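Side-chain contacts in putative hyaluronoglucosaminidase (Clostridium perfringens, PDB 6PWI), which probably hydrolyses terminal N-acetylhexosamine residues from glycans as a secreted family 84 glycoside hydrolase, its catalytic region being part of this construct: residues 376-379 with 380-384; 331-335 with 336-340; 352-355 with 356-360; 394-397 with 398-402. All blocks are in the same frame, centred on the assembly; numbering follows the deposited sequence.

Interaction 1 of 4, residues 376-379 with 380-384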
loop_
_atom_site.group_PDB
_atom_site.type_symbol
_atom_site.label_atom_id
_atom_site.label_comp_id
_atom_site.label_asym_id
_atom_site.label_seq_id
_atom_site.Cartn_x
_atom_site.Cartn_y
_atom_site.Cartn_z
ATOM N N PHE A 376 13.190 -16.145 2.365
ATOM C CA PHE A 376 13.404 -15.660 3.718
ATOM C C PHE A 376 14.299 -16.622 4.494
ATOM O O PHE A 376 15.116 -16.179 5.299
ATOM C CB PHE A 376 12.078 -15.315 4.403
ATOM C CG PHE A 376 11.367 -14.142 3.778
ATOM C CD1 PHE A 376 12.071 -13.010 3.387
ATOM C CD2 PHE A 376 9.996 -14.161 3.576
ATOM C CE1 PHE A 376 11.423 -11.936 2.792
ATOM C CE2 PHE A 376 9.348 -13.076 2.999
ATOM C CZ PHE A 376 10.065 -11.972 2.596
ATOM N N GLU A 377 14.161 -17.929 4.228
ATOM C CA GLU A 377 15.047 -18.926 4.819
ATOM C C GLU A 377 16.485 -18.635 4.397
ATOM O O GLU A 377 17.412 -18.739 5.201
ATOM C CB GLU A 377 14.672 -20.347 4.387
ATOM C CG GLU A 377 13.490 -20.947 5.126
ATOM C CD GLU A 377 12.872 -22.195 4.497
ATOM O OE1 GLU A 377 13.432 -22.719 3.497
ATOM O OE2 GLU A 377 11.824 -22.653 5.011
ATOM N N PHE A 378 16.658 -18.282 3.117
ATOM C CA PHE A 378 17.982 -18.001 2.590
ATOM C C PHE A 378 18.563 -16.779 3.299
ATOM O O PHE A 378 19.703 -16.812 3.765
ATOM C CB PHE A 378 17.968 -17.810 1.069
ATOM C CG PHE A 378 19.287 -17.299 0.544
ATOM C CD1 PHE A 378 20.297 -18.176 0.185
ATOM C CD2 PHE A 378 19.550 -15.939 0.475
ATOM C CE1 PHE A 378 21.524 -17.709 -0.266
ATOM C CE2 PHE A 378 20.776 -15.473 0.028
ATOM C CZ PHE A 378 21.760 -16.357 -0.346
ATOM N N PHE A 379 17.763 -15.704 3.351
ATOM C CA PHE A 379 18.187 -14.449 3.949
ATOM C C PHE A 379 18.622 -14.685 5.392
ATOM O O PHE A 379 19.660 -14.178 5.813
ATOM C CB PHE A 379 17.071 -13.401 3.891
ATOM C CG PHE A 379 17.460 -12.071 4.487
ATOM C CD1 PHE A 379 17.933 -11.044 3.682
ATOM C CD2 PHE A 379 17.382 -11.852 5.856
ATOM C CE1 PHE A 379 18.300 -9.824 4.230
ATOM C CE2 PHE A 379 17.759 -10.637 6.404
ATOM C CZ PHE A 379 18.211 -9.625 5.591
ATOM N N GLU A 380 17.816 -15.456 6.134
ATOM C CA GLU A 380 18.071 -15.706 7.543
ATOM C C GLU A 380 19.377 -16.482 7.717
ATOM O O GLU A 380 20.188 -16.139 8.573
ATOM C CB GLU A 380 16.876 -16.390 8.217
ATOM C CG GLU A 380 17.042 -16.511 9.724
ATOM C CD GLU A 380 15.804 -16.825 10.551
ATOM O OE1 GLU A 380 14.687 -16.879 9.983
ATOM O OE2 GLU A 380 15.959 -17.009 11.773
ATOM N N GLU A 381 19.573 -17.515 6.892
ATOM C CA GLU A 381 20.764 -18.350 6.918
ATOM C C GLU A 381 22.006 -17.496 6.634
ATOM O O GLU A 381 23.062 -17.732 7.214
ATOM C CB GLU A 381 20.579 -19.486 5.906
ATOM C CG GLU A 381 21.412 -20.730 6.162
ATOM C CD GLU A 381 20.960 -21.984 5.413
ATOM O OE1 GLU A 381 19.758 -22.065 5.037
ATOM O OE2 GLU A 381 21.805 -22.890 5.204
ATOM N N ALA A 382 21.872 -16.490 5.756
ATOM C CA ALA A 382 23.007 -15.720 5.265
ATOM C C ALA A 382 23.337 -14.541 6.183
ATOM O O ALA A 382 24.505 -14.213 6.388
ATOM C CB ALA A 382 22.740 -15.253 3.853
ATOM N N VAL A 383 22.304 -13.887 6.721
ATOM C CA VAL A 383 22.494 -12.622 7.409
ATOM C C VAL A 383 22.501 -12.851 8.922
ATOM O O VAL A 383 23.293 -12.230 9.631
ATOM C CB VAL A 383 21.447 -11.578 6.967
ATOM C CG1 VAL A 383 21.536 -10.291 7.771
ATOM C CG2 VAL A 383 21.546 -11.279 5.479
ATOM N N GLY A 384 21.607 -13.726 9.408
ATOM C CA GLY A 384 21.543 -14.057 10.824
ATOM C C GLY A 384 20.265 -13.561 11.504
ATOM O O GLY A 384 20.083 -13.762 12.703
#
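Phe379 and Val383, one helical turn apart, make the main side-chain contact here. From CB the phenylalanine heads away from the following turn, yet CG lies anti to the backbone N (chi1 -179°), which brings the ring alongside its own carbonyl and over the valine. CG and CD2 at the near end approach the backbone N of Glu380. Farther out, CD1 and CE1 come up to CG2 of Val383, while CE2 lies 3.8 Å from its CB. At the tip, CZ is 3.7 Å from Val383 CG2. That methyl sits almost over the middle of one ring face, 3.8 Å from the centroid and 13° off the normal: a clear CH-pi contact. In the backbone, Val383 N donates to Phe379 O at 2.8 Å, one of four i to i+4 bonds that cross between the two segments; Gly384 N to Glu380 O continues the series. Gly384, with positive phi, then ends the helix. Helix 373-383 is the connecting helix of a beta-alpha-beta unit in the eight-stranded barrel. Its inner side rests on strands 359-362 and 387-391. Trp362 meets the Phe379 ring edge-to-face, Phe376 stacks with Phe418 of strand 418-423, and Leu348 of helix 346-351 packs against Ala382 and Val383.

Interaction 2 of 4, residues 331-335 with 336-340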
loop_
_atom_site.group_PDB
_atom_site.type_symbol
_atom_site.label_atom_id
_atom_site.label_comp_id
_atom_site.label_asym_id
_atom_site.label_seq_id
_atom_site.Cartn_x
_atom_site.Cartn_y
_atom_site.Cartn_z
ATOM N N PRO A 331 20.754 -3.308 1.983
ATOM C CA PRO A 331 22.123 -3.762 1.729
ATOM C C PRO A 331 22.475 -3.630 0.248
ATOM O O PRO A 331 21.584 -3.441 -0.583
ATOM C CB PRO A 331 22.060 -5.226 2.186
ATOM C CG PRO A 331 20.636 -5.651 1.872
ATOM C CD PRO A 331 19.787 -4.413 2.086
ATOM N N LYS A 332 23.777 -3.708 -0.066
ATOM C CA LYS A 332 24.231 -3.658 -1.446
ATOM C C LYS A 332 23.756 -4.906 -2.184
ATOM O O LYS A 332 23.364 -4.835 -3.346
ATOM C CB LYS A 332 25.754 -3.555 -1.535
ATOM C CG LYS A 332 26.283 -3.449 -2.958
ATOM C CD LYS A 332 27.769 -3.676 -3.069
ATOM C CE LYS A 332 28.313 -3.247 -4.416
ATOM N NZ LYS A 332 29.659 -3.820 -4.660
ATOM N N VAL A 333 23.810 -6.042 -1.487
ATOM C CA VAL A 333 23.311 -7.318 -1.966
ATOM C C VAL A 333 21.924 -7.517 -1.363
ATOM O O VAL A 333 21.815 -7.844 -0.180
ATOM C CB VAL A 333 24.277 -8.442 -1.534
ATOM C CG1 VAL A 333 23.697 -9.833 -1.740
ATOM C CG2 VAL A 333 25.643 -8.306 -2.196
ATOM N N TYR A 334 20.872 -7.319 -2.174
ATOM C CA TYR A 334 19.513 -7.316 -1.649
ATOM C C TYR A 334 18.636 -8.349 -2.359
ATOM O O TYR A 334 17.410 -8.318 -2.234
ATOM C CB TYR A 334 18.896 -5.917 -1.712
ATOM C CG TYR A 334 18.876 -5.312 -3.090
ATOM C CD1 TYR A 334 17.902 -5.660 -4.018
ATOM C CD2 TYR A 334 19.854 -4.407 -3.474
ATOM C CE1 TYR A 334 17.897 -5.117 -5.293
ATOM C CE2 TYR A 334 19.859 -3.846 -4.741
ATOM C CZ TYR A 334 18.884 -4.210 -5.653
ATOM O OH TYR A 334 18.913 -3.653 -6.896
ATOM N N THR A 335 19.268 -9.252 -3.115
ATOM C CA THR A 335 18.562 -10.379 -3.707
ATOM C C THR A 335 19.445 -11.615 -3.620
ATOM O O THR A 335 20.672 -11.509 -3.533
ATOM C CB THR A 335 18.187 -10.186 -5.188
ATOM O OG1 THR A 335 19.326 -10.439 -6.011
ATOM C CG2 THR A 335 17.583 -8.839 -5.521
ATOM N N LYS A 336 18.800 -12.784 -3.676
ATOM C CA LYS A 336 19.505 -14.045 -3.574
ATOM C C LYS A 336 20.402 -14.213 -4.796
ATOM O O LYS A 336 21.509 -14.734 -4.681
ATOM C CB LYS A 336 18.503 -15.193 -3.445
ATOM C CG LYS A 336 19.113 -16.566 -3.206
ATOM C CD LYS A 336 18.097 -17.657 -3.361
ATOM C CE LYS A 336 18.713 -19.019 -3.166
ATOM N NZ LYS A 336 17.691 -20.089 -3.237
ATOM N N GLU A 337 19.917 -13.741 -5.952
ATOM C CA GLU A 337 20.658 -13.804 -7.200
ATOM C C GLU A 337 21.995 -13.070 -7.087
ATOM O O GLU A 337 23.024 -13.597 -7.500
ATOM C CB GLU A 337 19.830 -13.231 -8.349
ATOM C CG GLU A 337 20.519 -13.350 -9.700
ATOM C CD GLU A 337 19.772 -12.704 -10.855
ATOM O OE1 GLU A 337 19.309 -11.551 -10.691
ATOM O OE2 GLU A 337 19.637 -13.361 -11.912
ATOM N N SER A 338 21.982 -11.848 -6.540
ATOM C CA SER A 338 23.199 -11.057 -6.477
ATOM C C SER A 338 24.064 -11.508 -5.302
ATOM O O SER A 338 25.204 -11.076 -5.161
ATOM C CB SER A 338 22.889 -9.599 -6.403
ATOM O OG SER A 338 22.617 -9.234 -5.067
ATOM N N ALA A 339 23.500 -12.372 -4.456
ATOM C CA ALA A 339 24.251 -12.979 -3.375
ATOM C C ALA A 339 24.963 -14.218 -3.899
ATOM O O ALA A 339 25.680 -14.877 -3.148
ATOM C CB ALA A 339 23.321 -13.329 -2.244
ATOM N N GLY A 340 24.740 -14.525 -5.183
ATOM C CA GLY A 340 25.308 -15.698 -5.832
ATOM C C GLY A 340 24.681 -17.005 -5.343
ATOM O O GLY A 340 25.199 -18.089 -5.626
HETATM O O HOH W 1 19.658 -9.466 -8.612
#
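Thr335 OG1 accepts the backbone N-H of Ser338 at 3.1 Å in a nearly straight bond (162° at the hydrogen). Its chi1 of 80° sets OG1 between the threonine's own N and carbonyl carbon, facing that N-H at 336-338, where the backbone angles are helical. The threonine carbonyl adds two weak bonds, from Ala339 N at 3.1 Å and from Ser338 OG at 3.4 Å. Beside this polar knot, CG1 of Val333 touches both Ser338 OG and, at 3.6 Å, the methyl of Ala339. One shell out, a water lies 2.8 Å from Thr335 OG1 and donates to Glu337 OE1, tying the glutamate's extended chain back to the threonine. A type I turn from Glu337 to Gly340 follows. Leu348 of helix 346-351 packs on Val333 and Ala339, and backbone bonds from Tyr334 to Thr363 and Lys336 to Gly364 fasten the loop to its neighbour beyond strand 359-362. The Tyr334 side chain lies about 8 Å from that of Asp299, the predicted proton donor. One buried hydroxyl thus serves a backbone N-H and a water at once, while the carbonyl of the same residue takes weak bonds from Ser338 and Ala339.

Interaction 3 of 4, residues 352-355 with 356-360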
loop_
_atom_site.group_PDB
_atom_site.type_symbol
_atom_site.label_atom_id
_atom_site.label_comp_id
_atom_site.label_asym_id
_atom_site.label_seq_id
_atom_site.Cartn_x
_atom_site.Cartn_y
_atom_site.Cartn_z
ATOM N N GLY A 352 25.438 -8.705 8.684
ATOM C CA GLY A 352 24.710 -9.329 9.775
ATOM C C GLY A 352 25.356 -9.115 11.144
ATOM O O GLY A 352 24.753 -9.452 12.160
ATOM N N THR A 353 26.575 -8.563 11.171
ATOM C CA THR A 353 27.240 -8.292 12.439
ATOM C C THR A 353 26.926 -6.881 12.937
ATOM O O THR A 353 27.376 -6.511 14.017
ATOM C CB THR A 353 28.758 -8.520 12.394
ATOM O OG1 THR A 353 29.347 -7.484 11.608
ATOM C CG2 THR A 353 29.142 -9.888 11.876
ATOM N N MET A 354 26.153 -6.099 12.172
ATOM C CA MET A 354 25.736 -4.792 12.654
ATOM C C MET A 354 24.697 -4.959 13.766
ATOM O O MET A 354 24.163 -6.052 13.943
ATOM C CB MET A 354 25.236 -3.893 11.520
ATOM C CG MET A 354 23.884 -4.268 10.945
ATOM S SD MET A 354 23.377 -3.076 9.670
ATOM C CE MET A 354 24.704 -3.240 8.477
ATOM N N PRO A 355 24.435 -3.925 14.608
ATOM C CA PRO A 355 23.569 -4.078 15.777
ATOM C C PRO A 355 22.262 -4.786 15.449
ATOM O O PRO A 355 21.663 -4.528 14.410
ATOM C CB PRO A 355 23.297 -2.630 16.190
ATOM C CG PRO A 355 24.558 -1.914 15.807
ATOM C CD PRO A 355 24.999 -2.569 14.515
ATOM N N GLU A 356 21.834 -5.649 16.378
ATOM C CA GLU A 356 20.711 -6.566 16.250
ATOM C C GLU A 356 19.395 -5.846 15.951
ATOM O O GLU A 356 18.467 -6.452 15.422
ATOM C CB GLU A 356 20.532 -7.307 17.573
ATOM C CG GLU A 356 21.217 -8.660 17.639
ATOM C CD GLU A 356 20.663 -9.508 18.778
ATOM O OE1 GLU A 356 20.991 -9.212 19.954
ATOM O OE2 GLU A 356 19.871 -10.440 18.497
ATOM N N THR A 357 19.303 -4.562 16.310
ATOM C CA THR A 357 18.042 -3.836 16.248
ATOM C C THR A 357 17.727 -3.381 14.821
ATOM O O THR A 357 16.586 -3.030 14.528
ATOM C CB THR A 357 18.075 -2.605 17.164
ATOM O OG1 THR A 357 19.205 -1.813 16.783
ATOM C CG2 THR A 357 18.120 -2.956 18.637
ATOM N N ILE A 358 18.741 -3.367 13.946
ATOM C CA ILE A 358 18.595 -2.803 12.615
ATOM C C ILE A 358 17.836 -3.785 11.725
ATOM O O ILE A 358 18.145 -4.973 11.700
ATOM C CB ILE A 358 19.968 -2.406 12.036
ATOM C CG1 ILE A 358 20.620 -1.306 12.882
ATOM C CG2 ILE A 358 19.850 -2.002 10.576
ATOM C CD1 ILE A 358 22.105 -1.135 12.646
ATOM N N ASP A 359 16.839 -3.261 11.005
ATOM C CA ASP A 359 16.033 -4.028 10.069
ATOM C C ASP A 359 16.634 -3.947 8.667
ATOM O O ASP A 359 16.595 -2.898 8.029
ATOM C CB ASP A 359 14.577 -3.561 10.111
ATOM C CG ASP A 359 14.051 -3.570 11.536
ATOM O OD1 ASP A 359 14.098 -4.656 12.163
ATOM O OD2 ASP A 359 13.659 -2.483 12.029
ATOM N N ILE A 360 17.191 -5.071 8.204
ATOM C CA ILE A 360 17.832 -5.143 6.902
ATOM C C ILE A 360 16.803 -5.607 5.868
ATOM O O ILE A 360 16.054 -6.555 6.109
ATOM C CB ILE A 360 19.061 -6.069 6.983
ATOM C CG1 ILE A 360 20.122 -5.489 7.924
ATOM C CG2 ILE A 360 19.610 -6.354 5.593
ATOM C CD1 ILE A 360 21.039 -6.511 8.560
#
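Apolar contact dominates the meeting of Met354 and Pro355 with Ile358, and the isoleucine's CD1 is its focus. That methyl lies 3.7 Å from Pro355 CD and 3.8 Å from Met354 SD, so it touches both the proline ring and the thioether. Ile358 and the ring run side by side, pointing the same way, whereas the methionine crosses the isoleucine at about a right angle. Met354 SD also touches the other branch, CG2, at 3.8 Å. Two torsions of the methionine bring the sulfur here: at chi1 72° CG stands between the backbone N and the carbonyl carbon, and the extended chi2 (177°) carries SD straight on to the isoleucine. A looser approach, 4.3 Å from SD to Ile360 CD1, carries the apolar group on to the barrel strand.

A single hydrogen bond joins the two segments. The backbone N of Ile358 donates to Pro355 O at 3.2 Å, straight at the hydrogen (169°) but arriving above the carbonyl plane, and it closes a type I turn running from Pro355 to Ile358. Arg385 donates from NH1 and NH2 to the carbonyls of Gly352, Met354, Pro355 and Ile358.

This turn leads from helix 346-351 into barrel strand 359-362. Met311 of helix 304-321 and Phe329 of strand 328-330 pack on both Met354 and Ile358, Thr357 OG1 bonds to Glu315 on that helix, and Ile360 runs on under Phe379 and Val383 of helix 373-383.

Interaction 4 of 4, residues 394-397 with 398-402. With EDO (1,2-ethanediol), chain D.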
loop_
_atom_site.group_PDB
_atom_site.type_symbol
_atom_site.label_atom_id
_atom_site.label_comp_id
_atom_site.label_asym_id
_atom_site.label_seq_id
_atom_site.Cartn_x
_atom_site.Cartn_y
_atom_site.Cartn_z
ATOM N N PRO A 394 3.445 -2.221 -6.794
ATOM C CA PRO A 394 3.231 -2.250 -8.236
ATOM C C PRO A 394 4.032 -1.243 -9.058
ATOM O O PRO A 394 3.529 -0.731 -10.058
ATOM C CB PRO A 394 1.751 -1.848 -8.257
ATOM C CG PRO A 394 1.678 -0.746 -7.223
ATOM C CD PRO A 394 2.634 -1.187 -6.132
ATOM N N VAL A 395 5.279 -0.989 -8.647
ATOM C CA VAL A 395 6.180 -0.101 -9.373
ATOM C C VAL A 395 6.112 -0.408 -10.870
ATOM O O VAL A 395 6.248 -1.557 -11.283
ATOM C CB VAL A 395 7.627 -0.167 -8.830
ATOM C CG1 VAL A 395 8.123 -1.594 -8.642
ATOM C CG2 VAL A 395 8.603 0.623 -9.685
ATOM N N ASN A 396 5.933 0.640 -11.679
ATOM C CA ASN A 396 5.726 0.471 -13.108
ATOM C C ASN A 396 6.860 1.118 -13.907
ATOM O O ASN A 396 6.696 1.390 -15.093
ATOM C CB ASN A 396 4.338 0.960 -13.546
ATOM C CG ASN A 396 4.115 2.444 -13.336
ATOM O OD1 ASN A 396 4.924 3.125 -12.715
ATOM N ND2 ASN A 396 3.012 2.961 -13.847
ATOM N N ASP A 397 8.015 1.349 -13.270
ATOM C CA ASP A 397 9.161 1.859 -14.006
ATOM C C ASP A 397 9.665 0.764 -14.946
ATOM O O ASP A 397 10.388 1.032 -15.909
ATOM C CB ASP A 397 10.219 2.457 -13.074
ATOM C CG ASP A 397 10.847 1.451 -12.129
ATOM O OD1 ASP A 397 10.626 0.230 -12.340
ATOM O OD2 ASP A 397 11.543 1.893 -11.177
ATOM N N ILE A 398 9.240 -0.471 -14.658
ATOM C CA ILE A 398 9.557 -1.641 -15.459
ATOM C C ILE A 398 8.747 -1.615 -16.756
ATOM O O ILE A 398 9.086 -2.327 -17.699
ATOM C CB ILE A 398 9.322 -2.937 -14.654
ATOM C CG1 ILE A 398 7.847 -3.134 -14.288
ATOM C CG2 ILE A 398 10.221 -2.990 -13.425
ATOM C CD1 ILE A 398 7.526 -4.528 -13.819
ATOM N N ASN A 399 7.678 -0.802 -16.796
ATOM C CA ASN A 399 6.817 -0.673 -17.964
ATOM C C ASN A 399 5.830 0.474 -17.759
ATOM O O ASN A 399 4.733 0.278 -17.234
ATOM C CB ASN A 399 6.053 -1.961 -18.286
ATOM C CG ASN A 399 5.388 -1.918 -19.652
ATOM O OD1 ASN A 399 5.300 -0.857 -20.278
ATOM N ND2 ASN A 399 4.922 -3.065 -20.128
ATOM N N ASN A 400 6.213 1.663 -18.231
ATOM C CA ASN A 400 5.485 2.880 -17.908
ATOM C C ASN A 400 4.143 2.937 -18.631
ATOM O O ASN A 400 3.318 3.798 -18.322
ATOM C CB ASN A 400 6.334 4.128 -18.135
ATOM C CG ASN A 400 7.240 4.388 -16.952
ATOM O OD1 ASN A 400 8.440 4.135 -17.037
ATOM N ND2 ASN A 400 6.666 4.834 -15.837
ATOM N N LYS A 401 3.935 2.011 -19.574
ATOM C CA LYS A 401 2.703 1.946 -20.338
ATOM C C LYS A 401 1.589 1.372 -19.466
ATOM O O LYS A 401 0.417 1.449 -19.832
ATOM C CB LYS A 401 2.908 1.114 -21.607
ATOM C CG LYS A 401 3.834 1.736 -22.646
ATOM C CD LYS A 401 3.817 1.012 -23.975
ATOM C CE LYS A 401 5.064 0.189 -24.211
ATOM N NZ LYS A 401 5.095 -1.026 -23.362
ATOM N N ARG A 402 1.960 0.828 -18.300
ATOM C CA ARG A 402 1.022 0.073 -17.484
ATOM C C ARG A 402 0.586 0.865 -16.255
ATOM O O ARG A 402 1.380 1.588 -15.661
ATOM C CB ARG A 402 1.673 -1.232 -17.025
ATOM C CG ARG A 402 2.018 -2.177 -18.163
ATOM C CD ARG A 402 0.810 -2.695 -18.925
ATOM N NE ARG A 402 1.372 -3.680 -19.833
ATOM C CZ ARG A 402 1.640 -3.452 -21.111
ATOM N NH1 ARG A 402 1.319 -2.288 -21.650
ATOM N NH2 ARG A 402 2.205 -4.398 -21.843
HETATM C C1 EDO D . 12.141 -1.303 -9.448
HETATM O O1 EDO D . 12.268 0.095 -9.262
HETATM C C2 EDO D . 13.153 -1.867 -10.369
HETATM O O2 EDO D . 13.007 -1.425 -11.704
HETATM O O HOH W 2 7.422 5.216 -12.791
HETATM O O HOH W 3 9.338 1.826 -18.785
#
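Asn396 reaches across the loop to Arg402, its ND2 donating to the arginine's carbonyl O at 2.8 Å. The bond is straight (164° at the hydrogen), runs nearly along the C=O axis and stays in the amide plane of the asparagine. The same ND2 also donates to Glu428 OE1, and the pair of bonds probably fixes the amide's rotation. The backbone O of Asn396 takes the N-H of Asn399 at 2.9 Å, the donor well above the carbonyl plane. That bond closes the first of two successive type I turns; the second runs from Asn399 to Arg402, with Asn399 OD1 accepting from Lys401 N as an Asx turn and ND2 donating to Pro480 O. They form part of the long loop between barrel strands 387-391 and 418-423, and the far end is anchored by the salt bridge of Arg402 with Glu607.

Ile398 packs back on Val395 and Asp397. With chi1 at 64°, CG1 is turned back to Val395 O, 3.8 Å away, while CG2 lies beside the Asp397 carboxylate, 3.4 Å from OD1. Asp397 uses both oxygens on a bound 1,2-ethanediol, probably from the crystallisation liquor: its O1 donates to OD2 at 2.7 Å and its O2 to OD1 at 3.0 Å. OD2 also accepts from Tyr187 N. The Asn400 side chain crosses that of Asn396 at about a right angle, amide planes 58° apart, and one water accepts from Asn400 ND2 while a second bridges Asn400 OD1 to Asp397 O.

Interactions 1, 2 and 3 form one connected patch on one side of the barrel, interaction 2 in the loop that follows strand 328-330, whereas interaction 4 stands apart, its centre 23 to 32 Å from theirs. Phe378 of interaction 1 packs on Lys336 and Ala339 of interaction 2, and Phe379 and Val383 pack on Ile360 of interaction 3, which also meets Pro331 of interaction 2. Chemistry follows place: interactions 1 and 3 set buried apolar side chains against barrel strands, with exposed glutamates at their margins, while interactions 2 and 4 shape loops following barrel strands through side-chain-to-backbone bonds and ordered water. Of the four, interaction 4 alone reaches the C-terminal part.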